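Local coordinates for protein extracellular invertase (Aspergillus kawachii, PDB 5XH8) that is a secreted family 32 beta-fructofuranosidase (invertase) with high transfructosylation activity, probably cleaving sucrose and passing the fructosyl group on to make fructooligosaccharides such as 1-kestose, at residues S494-I499 against A521-L526; R525-L530 against N556-L561. All coordinates share one frame; numbering follows the deposited sequence.

Contact 1: residues S494-I499 against A521-L526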
ATOM      1  N   SER A 494     -40.284   6.122 -35.111  1.00 41.33           N
ATOM      2  CA  SER A 494     -40.944   5.110 -34.257  1.00 43.39           C
ATOM      3  C   SER A 494     -40.356   4.978 -32.852  1.00 45.47           C
ATOM      4  O   SER A 494     -41.098   4.787 -31.884  1.00 45.45           O
ATOM      5  CB  SER A 494     -40.896   3.745 -34.920  1.00 44.65           C
ATOM      6  OG  SER A 494     -39.554   3.355 -35.138  1.00 51.80           O
ATOM      7  N   ASN A 495     -39.024   5.056 -32.754  1.00 43.45           N
ATOM      8  CA  ASN A 495     -38.322   5.083 -31.453  1.00 41.92           C
ATOM      9  C   ASN A 495     -37.396   6.294 -31.306  1.00 42.69           C
ATOM     10  O   ASN A 495     -36.498   6.308 -30.450  1.00 42.60           O
ATOM     11  CB  ASN A 495     -37.546   3.786 -31.238  1.00 43.30           C
ATOM     12  CG  ASN A 495     -36.579   3.469 -32.382  1.00 44.91           C
ATOM     13  OD1 ASN A 495     -36.415   4.232 -33.331  1.00 44.81           O
ATOM     14  ND2 ASN A 495     -35.942   2.323 -32.287  1.00 48.53           N
ATOM     15  N   GLU A 496     -37.638   7.320 -32.123  1.00 39.30           N
ATOM     16  CA  GLU A 496     -36.883   8.543 -32.078  1.00 38.85           C
ATOM     17  C   GLU A 496     -35.365   8.269 -32.039  1.00 39.37           C
ATOM     18  O   GLU A 496     -34.682   8.734 -31.129  1.00 40.52           O
ATOM     19  CB  GLU A 496     -37.298   9.346 -30.848  1.00 39.16           C
ATOM     20  CG  GLU A 496     -38.772   9.698 -30.766  1.00 38.45           C
ATOM     21  CD  GLU A 496     -39.027  10.639 -29.616  1.00 37.86           C
ATOM     22  OE1 GLU A 496     -39.155  10.141 -28.492  1.00 38.92           O
ATOM     23  OE2 GLU A 496     -39.048  11.880 -29.817  1.00 40.06           O
ATOM     24  N   SER A 497     -34.867   7.516 -33.024  1.00 37.83           N
ATOM     25  CA  SER A 497     -33.462   7.068 -33.049  1.00 37.27           C
ATOM     26  C   SER A 497     -32.771   7.345 -34.366  1.00 38.00           C
ATOM     27  O   SER A 497     -33.396   7.305 -35.435  1.00 36.99           O
ATOM     28  CB  SER A 497     -33.382   5.567 -32.811  1.00 35.63           C
ATOM     29  OG  SER A 497     -33.802   5.228 -31.502  1.00 36.23           O
ATOM     30  N   ILE A 498     -31.470   7.631 -34.274  1.00 38.28           N
ATOM     31  CA  ILE A 498     -30.551   7.522 -35.403  1.00 36.47           C
ATOM     32  C   ILE A 498     -29.997   6.104 -35.395  1.00 36.58           C
ATOM     33  O   ILE A 498     -29.531   5.618 -34.353  1.00 37.34           O
ATOM     34  CB  ILE A 498     -29.370   8.508 -35.296  1.00 40.15           C
ATOM     35  CG1 ILE A 498     -29.855   9.965 -35.148  1.00 42.12           C
ATOM     36  CG2 ILE A 498     -28.399   8.328 -36.470  1.00 39.72           C
ATOM     37  CD1 ILE A 498     -30.043  10.724 -36.435  1.00 44.96           C
ATOM     38  N   ILE A 499     -30.015   5.464 -36.560  1.00 35.72           N
ATOM     39  CA  ILE A 499     -29.581   4.084 -36.745  1.00 35.00           C
ATOM     40  C   ILE A 499     -28.456   4.025 -37.786  1.00 32.34           C
ATOM     41  O   ILE A 499     -28.497   4.720 -38.788  1.00 29.91           O
ATOM     42  CB  ILE A 499     -30.739   3.184 -37.252  1.00 38.56           C
ATOM     43  CG1 ILE A 499     -31.978   3.314 -36.352  1.00 40.67           C
ATOM     44  CG2 ILE A 499     -30.296   1.721 -37.386  1.00 36.02           C
ATOM     45  CD1 ILE A 499     -31.785   2.894 -34.922  1.00 41.87           C
ATOM     46  N   ALA A 521     -27.258   2.293 -32.722  1.00 33.72           N
ATOM     47  CA  ALA A 521     -28.405   3.182 -32.555  1.00 34.63           C
ATOM     48  C   ALA A 521     -28.201   4.127 -31.400  1.00 34.11           C
ATOM     49  O   ALA A 521     -27.596   3.749 -30.390  1.00 34.06           O
ATOM     50  CB  ALA A 521     -29.668   2.353 -32.309  1.00 34.63           C
ATOM     51  N   GLY A 522     -28.719   5.347 -31.545  1.00 33.23           N
ATOM     52  CA  GLY A 522     -28.905   6.258 -30.424  1.00 34.82           C
ATOM     53  C   GLY A 522     -30.182   7.093 -30.489  1.00 37.32           C
ATOM     54  O   GLY A 522     -30.633   7.454 -31.568  1.00 37.25           O
ATOM     55  N   LYS A 523     -30.749   7.393 -29.322  1.00 39.38           N
ATOM     56  CA  LYS A 523     -31.965   8.214 -29.188  1.00 39.09           C
ATOM     57  C   LYS A 523     -31.684   9.679 -29.469  1.00 38.99           C
ATOM     58  O   LYS A 523     -30.692  10.239 -28.974  1.00 32.70           O
ATOM     59  CB  LYS A 523     -32.526   8.149 -27.769  1.00 42.16           C
ATOM     60  CG  LYS A 523     -32.975   6.772 -27.328  1.00 48.48           C
ATOM     61  CD  LYS A 523     -34.342   6.414 -27.877  1.00 50.53           C
ATOM     62  CE  LYS A 523     -35.442   7.287 -27.289  1.00 49.62           C
ATOM     63  NZ  LYS A 523     -36.743   6.579 -27.425  1.00 50.81           N
ATOM     64  N   LEU A 524     -32.570  10.294 -30.257  1.00 35.87           N
ATOM     65  CA  LEU A 524     -32.532  11.728 -30.499  1.00 38.44           C
ATOM     66  C   LEU A 524     -33.976  12.226 -30.658  1.00 40.67           C
ATOM     67  O   LEU A 524     -34.660  11.794 -31.571  1.00 39.05           O
ATOM     68  CB  LEU A 524     -31.745  12.039 -31.768  1.00 37.36           C
ATOM     69  CG  LEU A 524     -31.743  13.514 -32.185  1.00 38.87           C
ATOM     70  CD1 LEU A 524     -31.062  14.402 -31.145  1.00 39.06           C
ATOM     71  CD2 LEU A 524     -31.088  13.663 -33.543  1.00 39.83           C
ATOM     72  N   ARG A 525     -34.425  13.099 -29.756  1.00 40.80           N
ATOM     73  CA  ARG A 525     -35.740  13.719 -29.869  1.00 40.51           C
ATOM     74  C   ARG A 525     -35.616  15.006 -30.656  1.00 40.04           C
ATOM     75  O   ARG A 525     -34.765  15.849 -30.364  1.00 38.64           O
ATOM     76  CB  ARG A 525     -36.354  14.031 -28.511  1.00 39.75           C
ATOM     77  CG  ARG A 525     -37.623  14.891 -28.606  1.00 39.46           C
ATOM     78  CD  ARG A 525     -38.506  14.739 -27.395  1.00 37.73           C
ATOM     79  NE  ARG A 525     -39.000  13.376 -27.311  1.00 36.40           N
ATOM     80  CZ  ARG A 525     -39.571  12.840 -26.243  1.00 36.63           C
ATOM     81  NH1 ARG A 525     -39.777  13.549 -25.133  1.00 40.28           N
ATOM     82  NH2 ARG A 525     -39.958  11.576 -26.289  1.00 36.25           N
ATOM     83  N   LEU A 526     -36.477  15.129 -31.660  1.00 41.59           N
ATOM     84  CA  LEU A 526     -36.690  16.361 -32.416  1.00 40.79           C
ATOM     85  C   LEU A 526     -37.985  16.930 -31.835  1.00 42.55           C
ATOM     86  O   LEU A 526     -39.044  16.297 -31.927  1.00 39.09           O
ATOM     87  CB  LEU A 526     -36.840  16.032 -33.914  1.00 41.01           C
ATOM     88  CG  LEU A 526     -35.586  15.386 -34.541  1.00 40.52           C
ATOM     89  CD1 LEU A 526     -35.801  14.927 -35.981  1.00 39.63           C
ATOM     90  CD2 LEU A 526     -34.413  16.361 -34.468  1.00 39.24           C
TER
HETATM   91  O   HOH W   1     -38.553  12.772 -32.193  1.00 37.78           O
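S497-I499 and A521-K523 run antiparallel as neighbouring strands, their axes 4.5 Å apart at closest and 163° between their directions. I498 and G522 form the hydrogen-bonded pair: I498 N gives to G522 O at 2.8 Å, and G522 N returns a bond to I498 O. S497 with K523 and I499 with A521 are the non-hydrogen-bonded pairs to either side. Just past the paired strands one more backbone bond forms, from L524 N to E496 O at 2.8 Å.

E496 has its CG beside the backbone N (chi1 -58°), and the extended chain carries the carboxylate to the side of the R525 guanidinium. In this salt bridge the grip is side-on: R525 NH2 donates to E496 OE1 at 2.7 Å and R525 NE to E496 OE2 at 2.9 Å. Both oxygens use their syn lone pairs, and the carboxylate and guanidinium planes are only 23° from coplanar, which fixes the carboxylate's rotation. A water donates to OE2 and accepts from L526 N, tying the acid to the backbone as well; NH1 of R525 turns to E392 in a second salt bridge.

K523 folds back through bends at chi2 and chi3, bringing NZ to N495 O at 3.0 Å from well above the carbonyl plane. Its ammonium also makes a cation-pi contact with W239. On the face bearing I498, CG1 of that residue touches CD2 of L524; on the other, CD1 of I499 presses on CB of A521 at a tight 3.4 Å.

E496 and S497 together face Q492 in a G1 beta bulge, at the turn between strands 487-492 and 497-501. The pairing described here adds edge strand 520-523 to one sheet of the C-terminal beta-sandwich of family 32 enzymes.

Contact 2: residues R525-L530 against N556-L561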
ATOM      1  N   ARG A 525     -34.425  13.099 -29.756  1.00 40.80           N
ATOM      2  CA  ARG A 525     -35.740  13.719 -29.869  1.00 40.51           C
ATOM      3  C   ARG A 525     -35.616  15.006 -30.656  1.00 40.04           C
ATOM      4  O   ARG A 525     -34.765  15.849 -30.364  1.00 38.64           O
ATOM      5  CB  ARG A 525     -36.354  14.031 -28.511  1.00 39.75           C
ATOM      6  CG  ARG A 525     -37.623  14.891 -28.606  1.00 39.46           C
ATOM      7  CD  ARG A 525     -38.506  14.739 -27.395  1.00 37.73           C
ATOM      8  NE  ARG A 525     -39.000  13.376 -27.311  1.00 36.40           N
ATOM      9  CZ  ARG A 525     -39.571  12.840 -26.243  1.00 36.63           C
ATOM     10  NH1 ARG A 525     -39.777  13.549 -25.133  1.00 40.28           N
ATOM     11  NH2 ARG A 525     -39.958  11.576 -26.289  1.00 36.25           N
ATOM     12  N   LEU A 526     -36.477  15.129 -31.660  1.00 41.59           N
ATOM     13  CA  LEU A 526     -36.690  16.361 -32.416  1.00 40.79           C
ATOM     14  C   LEU A 526     -37.985  16.930 -31.835  1.00 42.55           C
ATOM     15  O   LEU A 526     -39.044  16.297 -31.927  1.00 39.09           O
ATOM     16  CB  LEU A 526     -36.840  16.032 -33.914  1.00 41.01           C
ATOM     17  CG  LEU A 526     -35.586  15.386 -34.541  1.00 40.52           C
ATOM     18  CD1 LEU A 526     -35.801  14.927 -35.981  1.00 39.63           C
ATOM     19  CD2 LEU A 526     -34.413  16.361 -34.468  1.00 39.24           C
ATOM     20  N   PHE A 527     -37.879  18.083 -31.176  1.00 42.52           N
ATOM     21  CA  PHE A 527     -39.022  18.668 -30.472  1.00 46.76           C
ATOM     22  C   PHE A 527     -39.916  19.436 -31.453  1.00 49.19           C
ATOM     23  O   PHE A 527     -39.531  19.696 -32.604  1.00 46.58           O
ATOM     24  CB  PHE A 527     -38.557  19.642 -29.394  1.00 45.75           C
ATOM     25  CG  PHE A 527     -37.692  19.023 -28.339  1.00 48.38           C
ATOM     26  CD1 PHE A 527     -38.258  18.385 -27.236  1.00 47.94           C
ATOM     27  CD2 PHE A 527     -36.302  19.106 -28.426  1.00 48.54           C
ATOM     28  CE1 PHE A 527     -37.455  17.829 -26.253  1.00 50.41           C
ATOM     29  CE2 PHE A 527     -35.494  18.545 -27.445  1.00 48.06           C
ATOM     30  CZ  PHE A 527     -36.069  17.910 -26.359  1.00 46.73           C
ATOM     31  N   ASP A 528     -41.100  19.821 -30.982  1.00 49.00           N
ATOM     32  CA  ASP A 528     -41.939  20.767 -31.735  1.00 47.42           C
ATOM     33  C   ASP A 528     -41.427  22.158 -31.426  1.00 45.87           C
ATOM     34  O   ASP A 528     -41.207  22.487 -30.262  1.00 49.03           O
ATOM     35  CB  ASP A 528     -43.416  20.578 -31.380  1.00 45.07           C
ATOM     36  CG  ASP A 528     -43.937  19.231 -31.831  1.00 41.16           C
ATOM     37  OD1 ASP A 528     -43.686  18.853 -32.989  1.00 41.68           O
ATOM     38  OD2 ASP A 528     -44.587  18.537 -31.039  1.00 43.26           O
ATOM     39  N   VAL A 529     -41.211  22.946 -32.476  1.00 47.08           N
ATOM     40  CA  VAL A 529     -40.566  24.246 -32.396  1.00 51.92           C
ATOM     41  C   VAL A 529     -41.449  25.310 -33.084  1.00 56.21           C
ATOM     42  O   VAL A 529     -42.217  24.987 -33.985  1.00 54.04           O
ATOM     43  CB  VAL A 529     -39.166  24.153 -33.044  1.00 55.93           C
ATOM     44  CG1 VAL A 529     -38.455  25.493 -33.059  1.00 59.25           C
ATOM     45  CG2 VAL A 529     -38.316  23.135 -32.283  1.00 57.97           C
ATOM     46  N   LEU A 530     -41.317  26.566 -32.656  1.00 57.67           N
ATOM     47  CA  LEU A 530     -42.119  27.683 -33.156  1.00 61.94           C
ATOM     48  C   LEU A 530     -41.217  28.779 -33.733  1.00 63.03           C
ATOM     49  O   LEU A 530     -40.392  29.336 -33.021  1.00 62.60           O
ATOM     50  CB  LEU A 530     -42.954  28.247 -32.007  1.00 64.79           C
ATOM     51  CG  LEU A 530     -44.163  29.095 -32.397  1.00 69.36           C
ATOM     52  CD1 LEU A 530     -45.346  28.180 -32.712  1.00 69.50           C
ATOM     53  CD2 LEU A 530     -44.501  30.094 -31.293  1.00 66.80           C
ATOM     54  N   ASN A 556     -27.414  18.169 -34.383  1.00 33.62           N
ATOM     55  CA  ASN A 556     -28.076  19.256 -33.665  1.00 34.48           C
ATOM     56  C   ASN A 556     -27.249  19.782 -32.498  1.00 35.73           C
ATOM     57  O   ASN A 556     -27.801  20.310 -31.527  1.00 34.54           O
ATOM     58  CB  ASN A 556     -29.475  18.796 -33.210  1.00 36.47           C
ATOM     59  CG  ASN A 556     -30.439  18.616 -34.383  1.00 41.63           C
ATOM     60  OD1 ASN A 556     -31.420  19.348 -34.498  1.00 49.07           O
ATOM     61  ND2 ASN A 556     -30.181  17.638 -35.237  1.00 39.36           N
ATOM     62  N   GLY A 557     -25.918  19.630 -32.598  1.00 34.77           N
ATOM     63  CA  GLY A 557     -24.976  20.026 -31.551  1.00 32.63           C
ATOM     64  C   GLY A 557     -25.174  19.382 -30.196  1.00 31.58           C
ATOM     65  O   GLY A 557     -24.674  19.914 -29.201  1.00 30.86           O
ATOM     66  N   ARG A 558     -25.901  18.261 -30.149  1.00 30.56           N
ATOM     67  CA  ARG A 558     -26.223  17.574 -28.894  1.00 33.53           C
ATOM     68  C   ARG A 558     -26.269  16.048 -28.986  1.00 33.10           C
ATOM     69  O   ARG A 558     -26.727  15.399 -28.069  1.00 34.91           O
ATOM     70  CB  ARG A 558     -27.567  18.089 -28.347  1.00 35.87           C
ATOM     71  CG  ARG A 558     -28.788  17.747 -29.190  1.00 37.50           C
ATOM     72  CD  ARG A 558     -29.960  18.669 -28.841  1.00 40.57           C
ATOM     73  NE  ARG A 558     -31.248  18.146 -29.315  1.00 40.68           N
ATOM     74  CZ  ARG A 558     -32.107  18.769 -30.133  1.00 43.09           C
ATOM     75  NH1 ARG A 558     -31.854  19.985 -30.629  1.00 45.25           N
ATOM     76  NH2 ARG A 558     -33.245  18.159 -30.459  1.00 41.02           N
ATOM     77  N   PHE A 559     -25.789  15.475 -30.078  1.00 32.81           N
ATOM     78  CA  PHE A 559     -25.900  14.047 -30.304  1.00 31.96           C
ATOM     79  C   PHE A 559     -24.639  13.573 -30.981  1.00 30.10           C
ATOM     80  O   PHE A 559     -24.157  14.234 -31.894  1.00 30.91           O
ATOM     81  CB  PHE A 559     -27.080  13.738 -31.199  1.00 31.22           C
ATOM     82  CG  PHE A 559     -27.211  12.296 -31.550  1.00 28.38           C
ATOM     83  CD1 PHE A 559     -26.575  11.777 -32.678  1.00 29.21           C
ATOM     84  CD2 PHE A 559     -27.963  11.455 -30.768  1.00 28.81           C
ATOM     85  CE1 PHE A 559     -26.696  10.438 -33.004  1.00 28.32           C
ATOM     86  CE2 PHE A 559     -28.095  10.119 -31.089  1.00 29.59           C
ATOM     87  CZ  PHE A 559     -27.472   9.613 -32.220  1.00 29.40           C
ATOM     88  N   ALA A 560     -24.120  12.434 -30.521  1.00 29.65           N
ATOM     89  CA  ALA A 560     -23.005  11.752 -31.193  1.00 28.87           C
ATOM     90  C   ALA A 560     -23.145  10.249 -31.120  1.00 26.98           C
ATOM     91  O   ALA A 560     -23.449   9.707 -30.062  1.00 25.22           O
ATOM     92  CB  ALA A 560     -21.659  12.185 -30.611  1.00 28.59           C
ATOM     93  N   LEU A 561     -22.898   9.591 -32.255  1.00 28.44           N
ATOM     94  CA  LEU A 561     -22.930   8.136 -32.378  1.00 28.98           C
ATOM     95  C   LEU A 561     -21.790   7.710 -33.314  1.00 28.62           C
ATOM     96  O   LEU A 561     -21.749   8.143 -34.480  1.00 27.97           O
ATOM     97  CB  LEU A 561     -24.255   7.680 -32.961  1.00 30.72           C
ATOM     98  CG  LEU A 561     -24.416   6.205 -33.376  1.00 34.14           C
ATOM     99  CD1 LEU A 561     -24.172   5.254 -32.242  1.00 35.52           C
ATOM    100  CD2 LEU A 561     -25.822   5.970 -33.898  1.00 37.18           C
TER
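R558 starts with its CG wedged between the backbone N and the carbonyl carbon (chi1 67°), then runs extended to NE, so that NH2 arrives at the carbonyl of R525; F527, its CG beside the backbone N, brings its ring to the same nitrogen. R558 and F559 sit opposite A555 as a classic beta bulge, at the turn between strands 550-555 and 559-564 of the C-terminal beta-sandwich. From this bulge the arginine reaches the connection leading into strand 528-531.

NH2 of R558 donates to R525 O at 2.8 Å. The oxygen lies almost in the guanidinium plane, and the donor approaches nearly along the C=O axis, although the angle at the hydrogen is a bent 138°. NH1 of R558 pairs with E538, whose carboxylate also accepts from F527 N, so one acid serves both sides of the contact. The R558 guanidinium and the F527 ring are turned 40° from each other. W397 meets the F527 ring edge-to-face. CG of R525 lies over one face of that ring, 3.7 Å above its plane and offset toward the rim, while NH2 of R558 comes within 3.8 Å of CE2 of F527.

Contacts 1 and 2 have centres 10 Å apart and share R525 and L526, which belong to the connection between strands 520-523 and 528-531. Those strands lie in different sheets of the C-terminal domain: contact 1 builds the edge of one, while contact 2 links two parts of the other. Along the chain the order is 494-499, 521-526, 525-530 and 556-561. The ring of F559, from segment 556-561, packs against the strands of contact 1, its CE2 3.4 Å from K523 O and its CZ 3.8 Å from CB of I498. R525, on the connection that passes from one sheet to the other, thus takes part through its side chain in one contact and through its carbonyl in the other.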